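Local coordinates for cell wall surface anchor family protein (Streptococcus agalactiae serogroup V, PDB 3PF2) that forms, as the major pilin, the backbone of the type 1 pilus shaft on the streptococcal surface and binds calcium ions in its C-terminal portion, at residues A[13-16]-A[17-20]; A[38-41]-A[42-46]; A[70-74]-A[75-79]; A[115-118]-A[119-122]. All blocks are in the same frame, centred on the assembly; numbering follows the deposited sequence.

Contact 1. Residues A[13-16]-A[17-20]; sequences VKKL and GQDD. With CA (calcium ion), chain B.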
# COMPACT_ATOMS: atom_id res chain seq x y z
N VAL A 13 -2.80 -7.43 -4.78
CA VAL A 13 -3.03 -6.07 -4.32
C VAL A 13 -3.73 -5.29 -5.42
O VAL A 13 -3.54 -5.56 -6.61
CB VAL A 13 -1.71 -5.37 -3.92
CG1 VAL A 13 -0.82 -5.09 -5.16
CG2 VAL A 13 -1.98 -4.11 -3.10
N LYS A 14 -4.53 -4.31 -4.97
CA LYS A 14 -5.26 -3.35 -5.82
C LYS A 14 -6.53 -3.94 -6.43
O LYS A 14 -7.62 -3.39 -6.25
CB LYS A 14 -4.35 -2.66 -6.88
CG LYS A 14 -5.00 -1.45 -7.63
CD LYS A 14 -3.93 -0.64 -8.36
CE LYS A 14 -4.53 0.56 -9.04
NZ LYS A 14 -3.46 1.41 -9.69
N LYS A 15 -6.37 -5.05 -7.15
CA LYS A 15 -7.50 -5.79 -7.68
C LYS A 15 -7.06 -7.23 -7.90
O LYS A 15 -5.85 -7.54 -7.91
CB LYS A 15 -7.96 -5.20 -9.02
CG LYS A 15 -6.91 -5.33 -10.14
CD LYS A 15 -7.21 -4.41 -11.31
CE LYS A 15 -6.31 -4.74 -12.49
NZ LYS A 15 -6.41 -3.63 -13.53
N LEU A 16 -8.03 -8.11 -8.13
CA LEU A 16 -7.70 -9.50 -8.45
C LEU A 16 -6.85 -9.59 -9.70
O LEU A 16 -7.21 -9.01 -10.76
CB LEU A 16 -8.96 -10.35 -8.61
CG LEU A 16 -9.72 -10.60 -7.30
CD1 LEU A 16 -11.04 -11.30 -7.61
CD2 LEU A 16 -8.87 -11.47 -6.36
N GLY A 17 -5.73 -10.29 -9.58
CA GLY A 17 -4.84 -10.54 -10.70
C GLY A 17 -3.64 -9.60 -10.75
O GLY A 17 -2.76 -9.78 -11.60
N GLN A 18 -3.59 -8.63 -9.84
CA GLN A 18 -2.49 -7.66 -9.83
C GLN A 18 -1.59 -7.90 -8.62
O GLN A 18 -2.09 -8.15 -7.52
CB GLN A 18 -3.03 -6.22 -9.84
CG GLN A 18 -1.91 -5.13 -9.88
CD GLN A 18 -2.37 -3.74 -10.37
OE1 GLN A 18 -1.58 -2.79 -10.37
NE2 GLN A 18 -3.62 -3.62 -10.76
N ASP A 19 -0.27 -7.81 -8.82
CA ASP A 19 0.69 -8.10 -7.75
C ASP A 19 1.60 -6.94 -7.35
O ASP A 19 2.39 -7.06 -6.42
CB ASP A 19 1.55 -9.32 -8.14
CG ASP A 19 0.74 -10.61 -8.22
OD1 ASP A 19 0.05 -10.91 -7.23
OD2 ASP A 19 0.79 -11.31 -9.27
N ASP A 20 1.48 -5.80 -8.05
CA ASP A 20 2.38 -4.68 -7.79
C ASP A 20 1.61 -3.39 -7.99
O ASP A 20 0.93 -3.23 -9.00
CB ASP A 20 3.54 -4.70 -8.80
CG ASP A 20 4.42 -5.93 -8.65
OD1 ASP A 20 5.32 -5.91 -7.78
OD2 ASP A 20 4.21 -6.90 -9.42
CA CA B . -0.84 -12.86 -6.36
O HOH W 1 -0.60 -13.56 -8.62
O HOH W 2 1.48 -13.03 -5.94
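Val13 and Gln18 close a small loop by a nearly straight backbone bond, from Val13 N to Gln18 O at 2.9 Å with 168° at the hydrogen. Inside it a type II turn runs from Lys15 to Gln18, shut by the longer bond from Gln18 N to Lys15 O (3.2 Å). Gly17 takes the third place of that turn with a positive phi of 99°, where a CB would collide with Leu16 O, so glycine suits it. Gln18 sends its extended chain, with CG opposite the backbone N (chi1 -178°), back over the loop: its CB lies 3.3 Å from Val13 O, and its outer part lies obliquely across the methylenes of Lys14 and Lys15. The ammonium of Lys14 goes on to a salt bridge with Asp258. Val13, branched and buried, lays CG1 against the backbone of Asp19 and Asp20, 3.8 Å from Asp19 C, and packs outward on Phe29 and Trp31 of strand 29-35.

The turn delivers Asp19 to a calcium ion. Its OD1 binds the metal at 2.3 Å, and its OD2 accepts from a metal-bound water at 2.7 Å, so one carboxylate serves both the first and the second shell. Asp10, Lys11 through its carbonyl, and Asp12 supply further ligands, and Asp12 also accepts from Gly17 N. Three neighbouring residues toward the end of strand 9-13 and Asp19, brought back to them by the turn, thus form together a calcium site of acidic side chains and a main-chain carbonyl between strands 9-13 and 20-22.

Contact 2. Residues A[38-41]-A[42-46]; sequences PANL and GDYEK. With CA (calcium ion), chain C.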
# COMPACT_ATOMS: atom_id res chain seq x y z
N PRO A 38 -11.85 -26.68 -1.17
CA PRO A 38 -12.28 -28.02 -1.62
C PRO A 38 -13.78 -28.25 -1.41
O PRO A 38 -14.38 -27.64 -0.53
CB PRO A 38 -11.47 -28.95 -0.71
CG PRO A 38 -11.29 -28.18 0.54
CD PRO A 38 -11.18 -26.73 0.14
N ALA A 39 -14.37 -29.13 -2.22
CA ALA A 39 -15.77 -29.52 -2.04
C ALA A 39 -16.01 -30.22 -0.69
O ALA A 39 -17.11 -30.12 -0.13
CB ALA A 39 -16.26 -30.39 -3.20
N ASN A 40 -14.99 -30.90 -0.18
CA ASN A 40 -15.07 -31.49 1.17
C ASN A 40 -14.73 -30.53 2.32
O ASN A 40 -14.36 -30.96 3.43
CB ASN A 40 -14.26 -32.80 1.25
CG ASN A 40 -12.76 -32.60 1.01
OD1 ASN A 40 -12.23 -31.49 1.09
ND2 ASN A 40 -12.07 -33.69 0.73
N LEU A 41 -14.87 -29.23 2.07
CA LEU A 41 -14.69 -28.25 3.12
C LEU A 41 -15.52 -28.58 4.38
O LEU A 41 -15.11 -28.25 5.49
CB LEU A 41 -15.03 -26.83 2.62
CG LEU A 41 -14.77 -25.71 3.62
CD1 LEU A 41 -13.28 -25.56 3.97
CD2 LEU A 41 -15.34 -24.39 3.11
N GLY A 42 -16.67 -29.23 4.20
CA GLY A 42 -17.55 -29.58 5.33
C GLY A 42 -16.88 -30.43 6.39
O GLY A 42 -17.29 -30.39 7.56
N ASP A 43 -15.85 -31.18 5.99
CA ASP A 43 -15.07 -32.03 6.89
C ASP A 43 -14.06 -31.28 7.75
O ASP A 43 -13.57 -31.81 8.75
CB ASP A 43 -14.29 -33.07 6.09
CG ASP A 43 -15.17 -34.12 5.44
OD1 ASP A 43 -16.35 -34.28 5.83
OD2 ASP A 43 -14.64 -34.80 4.53
N TYR A 44 -13.73 -30.04 7.37
CA TYR A 44 -12.58 -29.36 7.97
C TYR A 44 -12.82 -29.00 9.44
O TYR A 44 -13.93 -28.61 9.81
CB TYR A 44 -12.20 -28.12 7.14
CG TYR A 44 -11.34 -28.43 5.91
CD1 TYR A 44 -11.70 -29.42 4.99
CD2 TYR A 44 -10.16 -27.70 5.67
CE1 TYR A 44 -10.91 -29.69 3.86
CE2 TYR A 44 -9.36 -27.96 4.56
CZ TYR A 44 -9.74 -28.94 3.66
OH TYR A 44 -8.95 -29.21 2.58
N GLU A 45 -11.77 -29.14 10.25
CA GLU A 45 -11.81 -28.85 11.68
C GLU A 45 -11.11 -27.54 12.06
O GLU A 45 -11.18 -27.11 13.22
CB GLU A 45 -11.22 -30.04 12.47
CG GLU A 45 -11.84 -31.39 12.09
CD GLU A 45 -11.30 -32.55 12.92
OE1 GLU A 45 -10.11 -32.51 13.29
OE2 GLU A 45 -12.07 -33.51 13.18
N LYS A 46 -10.44 -26.92 11.09
CA LYS A 46 -9.78 -25.63 11.27
C LYS A 46 -9.59 -24.98 9.90
O LYS A 46 -9.30 -25.65 8.91
CB LYS A 46 -8.41 -25.80 11.93
CG LYS A 46 -7.81 -24.49 12.45
CD LYS A 46 -6.35 -24.61 12.84
CE LYS A 46 -6.14 -25.52 14.05
NZ LYS A 46 -6.95 -25.14 15.25
CA CA C . -8.11 -33.24 12.16
O HOH W 3 -18.22 -30.57 2.25
O HOH W 4 -9.63 -31.37 1.21
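A short 3-10 turn in the connection from strand 29-35 to strand 46-52, within the Cna-B-like domain, folds Tyr44 back over Pro38, Asn40 and Leu41 just before the calcium ligand Glu45. Two successive backbone bonds define it: Asp43 N gives to Asn40 O at 3.0 Å, and Tyr44 N to Leu41 O at 2.9 Å. In both the donor stands well above the carbonyl plane.

Leu41 swings its CG opposite the backbone N (chi1 -176°); with chi2 near 64°, this sets CD1 over one face of the Tyr44 ring. The methyl sits 4.2 Å from the ring centroid, displaced toward the rim, in a CH-pi contact; the two side chains cross at about a right angle. Pro38 comes head-on to the Tyr44 side chain, its CG placed obliquely to the ring, 3.6 Å from Tyr44 CZ. Tyrosine suits the place because its ring can be buried against these apolar groups while its hydroxyl still reaches water. That water, lying in the plane of the ring, accepts from Tyr44 OH at 2.6 Å and donates to Asn40 OD1, bridging phenol and amide. A second water links Ala39 O with Gly42 N.

Phe100 and Tyr158 also pack on Tyr44, and Ile103 on Leu41, tying the turn to helix 100-106 and strand 155-159. Beyond the turn, Glu45 OE1 binds calcium at 2.4 Å, while its OE2 accepts from Lys164 N. Asp159, Thr161, Asp163, Ala165 and Asn167 also bind this ion: ligands at every second residue plus a remote carboxylate, as is common in calcium-binding loops.

Contact 3. Residues A[70-74]-A[75-79]; sequences KTLNR and DEHYT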
# COMPACT_ATOMS: atom_id res chain seq x y z
N LYS A 70 -21.13 -15.77 -3.91
CA LYS A 70 -21.74 -15.85 -2.58
C LYS A 70 -20.97 -15.08 -1.53
O LYS A 70 -19.73 -15.04 -1.56
CB LYS A 70 -21.89 -17.31 -2.16
CG LYS A 70 -22.90 -18.07 -2.99
CD LYS A 70 -24.12 -18.43 -2.18
CE LYS A 70 -25.10 -19.27 -2.99
NZ LYS A 70 -24.60 -20.64 -3.34
N THR A 71 -21.70 -14.48 -0.60
CA THR A 71 -21.10 -13.71 0.49
C THR A 71 -21.10 -14.49 1.80
O THR A 71 -22.10 -15.13 2.16
CB THR A 71 -21.85 -12.38 0.70
OG1 THR A 71 -21.98 -11.68 -0.54
CG2 THR A 71 -21.13 -11.51 1.70
N LEU A 72 -19.97 -14.42 2.52
CA LEU A 72 -19.90 -14.90 3.89
C LEU A 72 -20.01 -13.74 4.89
O LEU A 72 -19.49 -12.65 4.64
CB LEU A 72 -18.61 -15.69 4.13
CG LEU A 72 -18.35 -16.94 3.28
CD1 LEU A 72 -17.07 -17.61 3.74
CD2 LEU A 72 -19.50 -17.93 3.34
N ASN A 73 -20.68 -13.98 6.01
CA ASN A 73 -21.03 -12.91 6.94
C ASN A 73 -20.24 -12.94 8.24
O ASN A 73 -20.09 -13.99 8.86
CB ASN A 73 -22.53 -12.93 7.23
CG ASN A 73 -23.35 -13.09 5.97
OD1 ASN A 73 -24.20 -13.98 5.88
ND2 ASN A 73 -23.10 -12.24 4.98
N ARG A 74 -19.75 -11.79 8.65
CA ARG A 74 -18.96 -11.67 9.87
C ARG A 74 -19.78 -12.10 11.09
O ARG A 74 -20.95 -11.77 11.20
CB ARG A 74 -18.43 -10.24 10.06
CG ARG A 74 -17.36 -10.13 11.13
CD ARG A 74 -16.83 -8.73 11.27
NE ARG A 74 -16.06 -8.58 12.51
CZ ARG A 74 -15.36 -7.50 12.83
NH1 ARG A 74 -15.32 -6.46 12.00
NH2 ARG A 74 -14.70 -7.45 13.98
N ASP A 75 -19.13 -12.84 11.98
CA ASP A 75 -19.73 -13.41 13.19
C ASP A 75 -20.77 -14.51 12.96
O ASP A 75 -21.22 -15.14 13.91
CB ASP A 75 -20.20 -12.31 14.15
CG ASP A 75 -19.05 -11.47 14.70
OD1 ASP A 75 -18.02 -12.04 15.14
OD2 ASP A 75 -19.17 -10.23 14.70
N GLU A 76 -21.14 -14.74 11.70
CA GLU A 76 -21.94 -15.91 11.34
C GLU A 76 -21.02 -17.04 10.86
O GLU A 76 -21.02 -18.15 11.43
CB GLU A 76 -22.99 -15.56 10.28
CG GLU A 76 -23.83 -16.75 9.78
CD GLU A 76 -24.86 -16.37 8.73
OE1 GLU A 76 -24.93 -15.18 8.35
OE2 GLU A 76 -25.62 -17.26 8.28
N HIS A 77 -20.22 -16.75 9.83
CA HIS A 77 -19.34 -17.75 9.22
C HIS A 77 -17.88 -17.66 9.69
O HIS A 77 -17.12 -18.63 9.55
CB HIS A 77 -19.37 -17.65 7.70
CG HIS A 77 -20.75 -17.72 7.11
ND1 HIS A 77 -21.49 -18.89 7.09
CD2 HIS A 77 -21.51 -16.79 6.49
CE1 HIS A 77 -22.65 -18.66 6.50
NE2 HIS A 77 -22.68 -17.40 6.12
N TYR A 78 -17.50 -16.51 10.23
CA TYR A 78 -16.10 -16.23 10.58
C TYR A 78 -15.98 -15.13 11.63
O TYR A 78 -16.91 -14.35 11.82
CB TYR A 78 -15.30 -15.85 9.31
CG TYR A 78 -15.70 -14.52 8.68
CD1 TYR A 78 -15.16 -13.32 9.14
CD2 TYR A 78 -16.61 -14.46 7.62
CE1 TYR A 78 -15.50 -12.11 8.59
CE2 TYR A 78 -16.96 -13.21 7.03
CZ TYR A 78 -16.40 -12.05 7.53
OH TYR A 78 -16.71 -10.82 7.00
N THR A 79 -14.82 -15.07 12.28
CA THR A 79 -14.50 -13.98 13.21
C THR A 79 -13.17 -13.32 12.86
O THR A 79 -12.28 -13.93 12.26
CB THR A 79 -14.44 -14.46 14.69
OG1 THR A 79 -13.27 -15.25 14.90
CG2 THR A 79 -15.68 -15.27 15.05
O HOH W 5 -17.97 -10.59 4.81
O HOH W 6 -15.48 -10.83 14.42
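The imidazole of His77 is sandwiched, with Glu76 CG over the centre of one face and Leu72 CD2 over the opposite one, 4.0 Å from the ring centroid in a CH-pi contact; Asn73 N lies at its edge, in plane. The Tyr78 ring carries Arg74 CA on a face, 3.8 Å from its centroid, and has Leu72 O at its edge. These rings line a tight connection between strand 70-72 and strand 78-81, edge strands of two different sheets in the Cna-B-like, Ig-related domain.

Asn73 O takes two bonds, from His77 N almost straight (2.9 Å, 175° at the hydrogen) and from Glu76 N, which stands above the carbonyl plane at 3.1 Å, and Asp75 N gives to Tyr78 O at 2.7 Å. Asp75 has a positive phi of 68°, a backbone shape that aspartate tolerates better than most residues. Tyr78 CG stands between its own N and carbonyl carbon (chi1 67°), bringing the ring across the Asn73-Arg74 backbone. Leu72, Tyr78 and His77 are buried, with Phe95, Ile65 and Ile103 respectively against them, whereas charged Arg74 and Asp75 remain at the surface. One water joins those two, accepting from Arg74 NE at 3.0 Å and donating to Asp75 OD1 at 2.9 Å.

Contact 4. Residues A[115-118]-A[119-122]; sequences NQDA and LDKA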
# COMPACT_ATOMS: atom_id res chain seq x y z
N ASN A 115 -6.13 -25.13 -9.07
CA ASN A 115 -4.71 -25.08 -9.41
C ASN A 115 -4.07 -23.77 -8.88
O ASN A 115 -4.69 -22.72 -8.94
CB ASN A 115 -4.61 -25.23 -10.94
CG ASN A 115 -3.21 -25.13 -11.46
OD1 ASN A 115 -2.67 -24.03 -11.59
ND2 ASN A 115 -2.61 -26.27 -11.82
N GLN A 116 -2.84 -23.86 -8.35
CA GLN A 116 -2.12 -22.69 -7.86
C GLN A 116 -2.00 -21.60 -8.94
O GLN A 116 -2.21 -20.43 -8.64
CB GLN A 116 -0.71 -23.07 -7.37
CG GLN A 116 0.16 -21.89 -6.95
CD GLN A 116 -0.20 -21.38 -5.57
OE1 GLN A 116 -0.10 -22.11 -4.58
NE2 GLN A 116 -0.63 -20.12 -5.49
N ASP A 117 -1.62 -21.99 -10.17
CA ASP A 117 -1.43 -20.99 -11.23
C ASP A 117 -2.76 -20.32 -11.61
O ASP A 117 -2.80 -19.11 -11.86
CB ASP A 117 -0.79 -21.58 -12.49
CG ASP A 117 0.58 -22.16 -12.24
OD1 ASP A 117 1.37 -21.57 -11.47
OD2 ASP A 117 0.88 -23.21 -12.86
N ALA A 118 -3.83 -21.11 -11.69
CA ALA A 118 -5.17 -20.56 -11.97
C ALA A 118 -5.56 -19.57 -10.88
O ALA A 118 -6.12 -18.49 -11.17
CB ALA A 118 -6.23 -21.68 -12.08
N LEU A 119 -5.23 -19.90 -9.63
CA LEU A 119 -5.53 -19.01 -8.51
C LEU A 119 -4.76 -17.70 -8.68
O LEU A 119 -5.34 -16.61 -8.58
CB LEU A 119 -5.25 -19.68 -7.16
CG LEU A 119 -5.63 -18.80 -5.97
CD1 LEU A 119 -7.16 -18.58 -5.87
CD2 LEU A 119 -5.05 -19.35 -4.66
N ASP A 120 -3.46 -17.83 -8.98
CA ASP A 120 -2.56 -16.68 -9.13
C ASP A 120 -3.04 -15.74 -10.23
O ASP A 120 -2.83 -14.52 -10.16
CB ASP A 120 -1.14 -17.13 -9.51
CG ASP A 120 -0.42 -17.86 -8.39
OD1 ASP A 120 -0.90 -17.89 -7.24
OD2 ASP A 120 0.67 -18.40 -8.66
N LYS A 121 -3.64 -16.33 -11.27
CA LYS A 121 -4.03 -15.59 -12.48
C LYS A 121 -5.47 -15.11 -12.43
O LYS A 121 -5.91 -14.44 -13.35
CB LYS A 121 -3.83 -16.45 -13.73
CG LYS A 121 -2.54 -16.19 -14.50
CD LYS A 121 -1.35 -16.65 -13.73
CE LYS A 121 -0.05 -16.48 -14.51
NZ LYS A 121 1.08 -17.08 -13.78
N ALA A 122 -6.20 -15.46 -11.37
CA ALA A 122 -7.63 -15.14 -11.28
C ALA A 122 -7.86 -13.62 -11.28
O ALA A 122 -7.21 -12.90 -10.53
CB ALA A 122 -8.26 -15.77 -10.04
O HOH W 7 1.48 -18.88 -11.29
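Gln116 leaves the helix with CG opposite its backbone N (chi1 175°) and then bends at chi2 (78°), curling its amide back to Asp120 one turn on, whose CG stands beside its own N. Gln116 NE2 therefore donates to Asp120 OD1 at 2.8 Å, with the acceptor in the amide plane and the carboxylate met on its syn side, though the two planes are 42° apart. Gln116 NE2 also bonds to Thr9 O, and Asp120 OD2 forms a salt bridge with Arg175, so each group has a second partner.

Asn115 is the N-cap: its OD1 accepts from Ala118 N at 3.1 Å, in plane on a lone pair, and more weakly from Asp117 N. Asparagine suits this place because its short side chain can reach N-H groups of the first turn. Asp117 OD1 and Asp120 OD2, 4.3 Å apart, would be expected to repel; a water donates to both and accepts from Lys121 NZ at 3.1 Å, which probably softens this.

Leu119 turns the apolar side of helix 116-121 onto Phe131, while Leu119 and Asp120 touch Asp10, setting this short surface helix against calcium-bearing strand 9-13.

In the fold
Contacts 1 and 4 are neighbours, their centres 13 Å apart, and touch where Leu16 CB packs 3.6 Å from Ala122 O. Both border the first calcium ion: contact 1 supplies the ligand Asp19, while in contact 4 the side chain of Asp120 lies about 5 Å from the metal. Contact 2 serves the second calcium ion, and its centre is 28 Å from that of contact 1. Contact 3 lies away from both metal sites; its nearest atoms are about 7 Å from those of contact 2, and helix 100-106 packs on both. The four follow one another along the chain.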